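PDB 1PM4: YPM from Yersinia pseudotuberculosis, which is a superantigenic mitogen, a bacterial toxin expected to stimulate T cells. Local coordinates for residues Gly11-Lys16 with Trp86-Asn91. Sequence-based numbering, arbitrary orientation.
Sequences GTIQGK and WKIKNN
The flat amide of Asn90 lies between the side chain of Ile13 and the backbone of Gly15 and Lys16. Ile13 CG2 lies over one face, off-centre, 4.1 Å from Asn90 ND2. The backbone of Gly15 and Lys16 passes over the other face, with Gly15 CA 3.7 Å from Asn90 ND2. At the nitrogen end, Asn90 ND2 gives a hydrogen bond to Gln14 O (3.1 Å), which is tilted a little from the amide plane. The nitrogen reaches this oxygen from above the carbonyl plane, well off the lone pairs, with a C=O...N angle of 105°. Asn90 ND2 also bonds to Glu94 O, and Asn90 OD1 accepts from Ser92 N. These bonds fix the rotation of the amide. Asn90 CG stands anti to its backbone N (chi1 -174°), which sends the amide toward the loop 14-16. Deeper in, Ile13 CD1 meets Ile88 CG2 at 3.9 Å. Tyr98 touches both isoleucines.

Two lysines bond to backbone oxygens at the outer side. Lys89 bends at chi2 (54°), and its NZ gives a hydrogen bond to Lys16 O (2.6 Å). Lys16 also bends at chi2, and its NZ gives a hydrogen bond to Asn91 O (2.5 Å) from above the carbonyl plane. Lys16 CA adds a CH...O contact to Asn90 O at 3.2 Å.

The contact joins the ends of strands 6-13 and 84-90, which belong to the two facing sheets of the jelly roll. Apolar packing inside gives way to polar bonds at this end. All three cross-segment hydrogen bonds run from a side-chain nitrogen to a backbone oxygen, so the loop 14-16 and the strand end are tied without any carboxylate.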
loop_
_atom_site.group_PDB
_atom_site.type_symbol
_atom_site.label_atom_id
_atom_site.label_comp_id
_atom_site.label_asym_id
_atom_site.label_seq_id
_atom_site.Cartn_x
_atom_site.Cartn_y
_atom_site.Cartn_z
ATOM N N GLY A 11 10.985 -22.029 -11.551
ATOM C CA GLY A 11 10.499 -23.263 -10.990
ATOM C C GLY A 11 9.154 -23.639 -11.571
ATOM O O GLY A 11 8.761 -23.155 -12.642
ATOM N N THR A 12 8.479 -24.535 -10.856
ATOM C CA THR A 12 7.163 -24.985 -11.218
ATOM C C THR A 12 6.297 -24.901 -9.986
ATOM O O THR A 12 6.784 -25.229 -8.894
ATOM C CB THR A 12 7.262 -26.474 -11.645
ATOM O OG1 THR A 12 8.150 -26.591 -12.794
ATOM C CG2 THR A 12 5.947 -26.975 -12.110
ATOM N N ILE A 13 5.081 -24.361 -10.137
ATOM C CA ILE A 13 4.209 -24.195 -8.959
ATOM C C ILE A 13 2.959 -24.972 -9.204
ATOM O O ILE A 13 2.254 -24.829 -10.226
ATOM C CB ILE A 13 3.944 -22.704 -8.663
ATOM C CG1 ILE A 13 3.161 -22.572 -7.362
ATOM C CG2 ILE A 13 3.334 -21.964 -9.883
ATOM C CD1 ILE A 13 3.054 -21.153 -6.875
ATOM N N GLN A 14 2.699 -25.915 -8.336
ATOM C CA GLN A 14 1.534 -26.755 -8.460
ATOM C C GLN A 14 0.215 -25.976 -8.392
ATOM O O GLN A 14 0.163 -24.847 -7.885
ATOM C CB GLN A 14 1.588 -27.812 -7.343
ATOM C CG GLN A 14 2.673 -28.864 -7.698
ATOM C CD GLN A 14 3.267 -29.538 -6.475
ATOM O OE1 GLN A 14 3.204 -28.984 -5.367
ATOM N NE2 GLN A 14 3.791 -30.736 -6.665
ATOM N N GLY A 15 -0.846 -26.584 -8.907
ATOM C CA GLY A 15 -2.184 -25.988 -8.785
ATOM C C GLY A 15 -2.482 -25.524 -7.353
ATOM O O GLY A 15 -2.258 -26.288 -6.400
ATOM N N LYS A 16 -2.978 -24.281 -7.233
ATOM C CA LYS A 16 -3.335 -23.639 -5.975
ATOM C C LYS A 16 -2.168 -23.487 -4.999
ATOM O O LYS A 16 -2.404 -22.934 -3.909
ATOM C CB LYS A 16 -4.522 -24.386 -5.321
ATOM C CG LYS A 16 -5.733 -24.586 -6.184
ATOM C CD LYS A 16 -6.279 -23.211 -6.658
ATOM C CE LYS A 16 -7.619 -23.279 -7.334
ATOM N NZ LYS A 16 -7.983 -22.081 -8.030
ATOM N N TRP A 86 8.840 -12.337 -1.335
ATOM C CA TRP A 86 7.985 -12.415 -2.485
ATOM C C TRP A 86 7.131 -13.696 -2.366
ATOM O O TRP A 86 7.675 -14.787 -2.365
ATOM C CB TRP A 86 8.838 -12.549 -3.741
ATOM C CG TRP A 86 9.813 -11.428 -3.891
ATOM C CD1 TRP A 86 11.174 -11.573 -3.868
ATOM C CD2 TRP A 86 9.553 -10.063 -4.259
ATOM N NE1 TRP A 86 11.768 -10.355 -4.031
ATOM C CE2 TRP A 86 10.833 -9.405 -4.315
ATOM C CE3 TRP A 86 8.423 -9.302 -4.446
ATOM C CZ2 TRP A 86 10.974 -8.089 -4.578
ATOM C CZ3 TRP A 86 8.573 -7.917 -4.687
ATOM C CH2 TRP A 86 9.859 -7.336 -4.783
ATOM N N LYS A 87 5.824 -13.543 -2.232
ATOM C CA LYS A 87 4.938 -14.685 -2.238
ATOM C C LYS A 87 4.235 -14.818 -3.584
ATOM O O LYS A 87 3.596 -13.872 -4.040
ATOM C CB LYS A 87 3.884 -14.497 -1.151
ATOM C CG LYS A 87 2.851 -15.542 -1.102
ATOM C CD LYS A 87 2.013 -15.488 0.192
ATOM C CE LYS A 87 1.022 -16.547 0.221
ATOM N NZ LYS A 87 -0.026 -16.428 1.372
ATOM N N ILE A 88 4.383 -15.961 -4.185
ATOM C CA ILE A 88 3.789 -16.329 -5.461
ATOM C C ILE A 88 2.631 -17.244 -5.143
ATOM O O ILE A 88 2.831 -18.353 -4.596
ATOM C CB ILE A 88 4.796 -17.110 -6.382
ATOM C CG1 ILE A 88 6.033 -16.215 -6.674
ATOM C CG2 ILE A 88 4.150 -17.494 -7.682
ATOM C CD1 ILE A 88 7.269 -16.962 -7.169
ATOM N N LYS A 89 1.438 -16.827 -5.552
ATOM C CA LYS A 89 0.255 -17.619 -5.388
ATOM C C LYS A 89 -0.230 -18.070 -6.761
ATOM O O LYS A 89 -0.440 -17.231 -7.622
ATOM C CB LYS A 89 -0.842 -16.873 -4.642
ATOM C CG LYS A 89 -2.169 -17.669 -4.500
ATOM C CD LYS A 89 -2.119 -19.115 -3.868
ATOM C CE LYS A 89 -3.471 -19.860 -3.853
ATOM N NZ LYS A 89 -3.681 -21.008 -2.822
ATOM N N ASN A 90 -0.398 -19.384 -6.941
ATOM C CA ASN A 90 -1.025 -19.894 -8.144
ATOM C C ASN A 90 -2.536 -19.924 -7.983
ATOM O O ASN A 90 -3.057 -20.672 -7.152
ATOM C CB ASN A 90 -0.452 -21.260 -8.503
ATOM C CG ASN A 90 -0.969 -21.746 -9.824
ATOM O OD1 ASN A 90 -1.689 -21.001 -10.514
ATOM N ND2 ASN A 90 -0.610 -22.948 -10.204
ATOM N N ASN A 91 -3.234 -19.014 -8.652
ATOM C CA ASN A 91 -4.701 -18.928 -8.536
ATOM C C ASN A 91 -5.407 -20.007 -9.346
ATOM O O ASN A 91 -6.614 -20.301 -9.144
ATOM C CB ASN A 91 -5.107 -17.556 -9.041
ATOM C CG ASN A 91 -4.511 -16.439 -8.265
ATOM O OD1 ASN A 91 -4.498 -16.473 -7.015
ATOM N ND2 ASN A 91 -4.022 -15.429 -8.966
#